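Local coordinates for phospholethanolamine N-methyltransferase 2 (Haemonchus contortus, PDB 4KRI), which probably transfers methyl groups from S-adenosylmethionine to phosphomonomethylethanolamine on the way to phosphocholine, at residues Tyr292-Asp297 with Lys321-Met326. Sequence-based numbering, arbitrary orientation.
Sequences YVFSRD and KVLITM. With SAH (S-adenosyl-L-homocysteine), chain D.
Asp-297, just past the end of strand 290-296, is held by Thr-325 of the parallel strand 320-329: the hydroxyl OG1 of Thr-325 donates to OD1 of Asp-297 at 2.8 Å, meeting the carboxylate from above its plane (62° out). Thr-325 OG1 sits between its own backbone N and carbonyl carbon (chi1 72°), which turns it to the Arg-296 side. There it also takes a weak, bent bond from Arg-296 NE, the hydroxyl lying at the edge of the guanidinium and in its plane, while the same NE forms a salt bridge to Asp-297 OD2 at 3.0 Å. The bend of the arginine at chi2 (77°) sets CD beside Thr-325 OG1, 3.1 Å away, and NE follows at the same distance; its NH1 and NH2 go on to Asn-210 and the carbonyl of Pro-204, and Trp-424 gives Asp-297 OD1 a second donor. These are neighbouring central strands of the Rossmann-like methyltransferase fold, in which strand ends line the cofactor site: Arg-296 O accepts a hydrogen bond from the amino N of S-adenosylhomocysteine at 3.1 Å, and the Asp-297 side chain lies about 4 Å from the bound phosphomonomethylethanolamine. Asp-297 N leaves the strand with a last backbone bond to Thr-325 O, reached from above the carbonyl plane. A water donates to Thr-325 O at 2.8 Å and is hydrogen-bonded to Ser-295 OG, which also pairs with Ile-229 O. Further back, Phe-294 and Leu-323 lie side by side against helix 206-215, CD2 of Leu-323 in the ring plane against CE1 of Phe-294 at 3.7 Å. On the other face, CB of Ser-295 rests on both CG1 and CG2 of Ile-324.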
loop_
_atom_site.group_PDB
_atom_site.type_symbol
_atom_site.label_atom_id
_atom_site.label_comp_id
_atom_site.label_asym_id
_atom_site.label_seq_id
_atom_site.Cartn_x
_atom_site.Cartn_y
_atom_site.Cartn_z
ATOM N N TYR A 292 8.685 14.845 4.290
ATOM C CA TYR A 292 7.485 14.692 5.101
ATOM C C TYR A 292 7.014 13.267 5.057
ATOM O O TYR A 292 7.129 12.597 4.037
ATOM C CB TYR A 292 6.336 15.575 4.556
ATOM C CG TYR A 292 6.747 17.007 4.414
ATOM C CD1 TYR A 292 6.859 17.825 5.535
ATOM C CD2 TYR A 292 7.041 17.543 3.168
ATOM C CE1 TYR A 292 7.257 19.144 5.412
ATOM C CE2 TYR A 292 7.445 18.864 3.035
ATOM C CZ TYR A 292 7.548 19.654 4.161
ATOM O OH TYR A 292 7.953 20.963 4.035
ATOM N N VAL A 293 6.471 12.804 6.173
ATOM C CA VAL A 293 5.736 11.560 6.188
ATOM C C VAL A 293 4.374 11.909 6.753
ATOM O O VAL A 293 4.260 12.534 7.811
ATOM C CB VAL A 293 6.427 10.502 7.072
ATOM C CG1 VAL A 293 5.507 9.303 7.276
ATOM C CG2 VAL A 293 7.733 10.050 6.420
ATOM N N PHE A 294 3.338 11.536 6.023
ATOM C CA PHE A 294 1.977 11.897 6.379
ATOM C C PHE A 294 1.179 10.619 6.495
ATOM O O PHE A 294 1.286 9.747 5.636
ATOM C CB PHE A 294 1.399 12.751 5.243
ATOM C CG PHE A 294 -0.017 13.219 5.483
ATOM C CD1 PHE A 294 -0.330 13.992 6.590
ATOM C CD2 PHE A 294 -1.024 12.917 4.575
ATOM C CE1 PHE A 294 -1.631 14.443 6.801
ATOM C CE2 PHE A 294 -2.333 13.361 4.778
ATOM C CZ PHE A 294 -2.633 14.134 5.886
ATOM N N SER A 295 0.353 10.492 7.528
ATOM C CA SER A 295 -0.516 9.328 7.597
ATOM C C SER A 295 -1.856 9.755 8.121
ATOM O O SER A 295 -1.962 10.238 9.240
ATOM C CB SER A 295 0.075 8.232 8.474
ATOM O OG SER A 295 -0.788 7.103 8.443
ATOM N N ARG A 296 -2.887 9.589 7.304
ATOM C CA ARG A 296 -4.201 10.106 7.671
ATOM C C ARG A 296 -5.189 8.981 7.980
ATOM O O ARG A 296 -5.677 8.306 7.064
ATOM C CB ARG A 296 -4.694 10.976 6.514
ATOM C CG ARG A 296 -6.023 11.623 6.748
ATOM C CD ARG A 296 -5.947 12.821 7.678
ATOM N NE ARG A 296 -7.258 12.921 8.300
ATOM C CZ ARG A 296 -8.308 13.462 7.696
ATOM N NH1 ARG A 296 -8.159 14.014 6.496
ATOM N NH2 ARG A 296 -9.489 13.471 8.292
ATOM N N ASP A 297 -5.425 8.759 9.273
ATOM C CA ASP A 297 -6.428 7.824 9.762
ATOM C C ASP A 297 -6.174 6.395 9.291
ATOM O O ASP A 297 -7.093 5.664 8.913
ATOM C CB ASP A 297 -7.830 8.348 9.415
ATOM C CG ASP A 297 -8.077 9.724 10.009
ATOM O OD1 ASP A 297 -7.572 9.984 11.128
ATOM O OD2 ASP A 297 -8.727 10.560 9.360
ATOM N N LYS A 321 9.669 16.153 8.770
ATOM C CA LYS A 321 8.527 16.199 9.682
ATOM C C LYS A 321 7.532 15.083 9.421
ATOM O O LYS A 321 7.232 14.765 8.272
ATOM C CB LYS A 321 7.820 17.556 9.578
ATOM C CG LYS A 321 6.604 17.667 10.496
ATOM C CD LYS A 321 6.063 19.100 10.576
ATOM C CE LYS A 321 6.752 19.895 11.669
ATOM N NZ LYS A 321 6.294 21.314 11.721
ATOM N N VAL A 322 7.036 14.490 10.507
ATOM C CA VAL A 322 5.986 13.480 10.438
ATOM C C VAL A 322 4.707 14.087 10.996
ATOM O O VAL A 322 4.756 14.850 11.946
ATOM C CB VAL A 322 6.383 12.193 11.197
ATOM C CG1 VAL A 322 6.760 12.502 12.643
ATOM C CG2 VAL A 322 5.252 11.152 11.146
ATOM N N LEU A 323 3.574 13.795 10.357
ATOM C CA LEU A 323 2.272 14.237 10.835
ATOM C C LEU A 323 1.292 13.101 10.624
ATOM O O LEU A 323 1.182 12.561 9.527
ATOM C CB LEU A 323 1.823 15.500 10.098
ATOM C CG LEU A 323 0.625 16.252 10.679
ATOM C CD1 LEU A 323 0.696 17.729 10.326
ATOM C CD2 LEU A 323 -0.672 15.653 10.175
ATOM N N ILE A 324 0.597 12.719 11.692
ATOM C CA ILE A 324 -0.330 11.592 11.649
ATOM C C ILE A 324 -1.635 11.983 12.347
ATOM O O ILE A 324 -1.613 12.639 13.394
ATOM C CB ILE A 324 0.274 10.363 12.391
ATOM C CG1 ILE A 324 1.616 9.953 11.768
ATOM C CG2 ILE A 324 -0.691 9.175 12.395
ATOM C CD1 ILE A 324 2.372 8.889 12.567
ATOM N N THR A 325 -2.769 11.605 11.763
ATOM C CA THR A 325 -4.030 11.605 12.499
ATOM C C THR A 325 -4.490 10.162 12.604
ATOM O O THR A 325 -4.207 9.366 11.727
ATOM C CB THR A 325 -5.135 12.484 11.855
ATOM O OG1 THR A 325 -5.613 11.860 10.653
ATOM C CG2 THR A 325 -4.609 13.887 11.541
ATOM N N MET A 326 -5.185 9.815 13.689
ATOM C CA MET A 326 -5.565 8.419 13.877
ATOM C C MET A 326 -6.769 8.313 14.791
ATOM O O MET A 326 -6.998 9.198 15.611
ATOM C CB MET A 326 -4.390 7.643 14.489
ATOM C CG MET A 326 -4.046 8.118 15.891
ATOM S SD MET A 326 -2.419 7.665 16.563
ATOM C CE MET A 326 -1.675 9.298 16.670
HETATM N N SAH D . -5.301 8.188 3.989
HETATM C CA SAH D . -6.489 7.882 3.149
HETATM C CB SAH D . -7.002 6.421 3.458
HETATM C CG SAH D . -7.599 6.158 4.836
HETATM S SD SAH D . -8.097 4.421 5.058
HETATM C C SAH D . -7.523 8.931 3.267
HETATM O O SAH D . -7.307 9.939 3.925
HETATM O OXT SAH D . -8.491 8.893 2.526
HETATM C "C5'" SAH D . -6.722 3.548 5.831
HETATM C "C4'" SAH D . -5.829 2.899 4.933
HETATM O "O4'" SAH D . -4.672 2.441 5.683
HETATM C "C3'" SAH D . -6.445 1.673 4.377
HETATM O "O3'" SAH D . -6.495 1.793 2.972
HETATM C "C2'" SAH D . -5.562 0.572 4.766
HETATM O "O2'" SAH D . -5.434 -0.408 3.763
HETATM C "C1'" SAH D . -4.271 1.273 5.042
HETATM N N9 SAH D . -3.324 0.457 5.879
HETATM C C8 SAH D . -3.577 -0.106 7.083
HETATM N N7 SAH D . -2.452 -0.682 7.518
HETATM C C5 SAH D . -1.478 -0.472 6.609
HETATM C C6 SAH D . -0.128 -0.842 6.546
HETATM N N6 SAH D . 0.463 -1.580 7.547
HETATM N N1 SAH D . 0.581 -0.458 5.462
HETATM C C2 SAH D . 0.026 0.257 4.477
HETATM N N3 SAH D . -1.265 0.633 4.513
HETATM C C4 SAH D . -2.038 0.272 5.554
HETATM O O HOH W 1 -2.736 7.319 10.461
#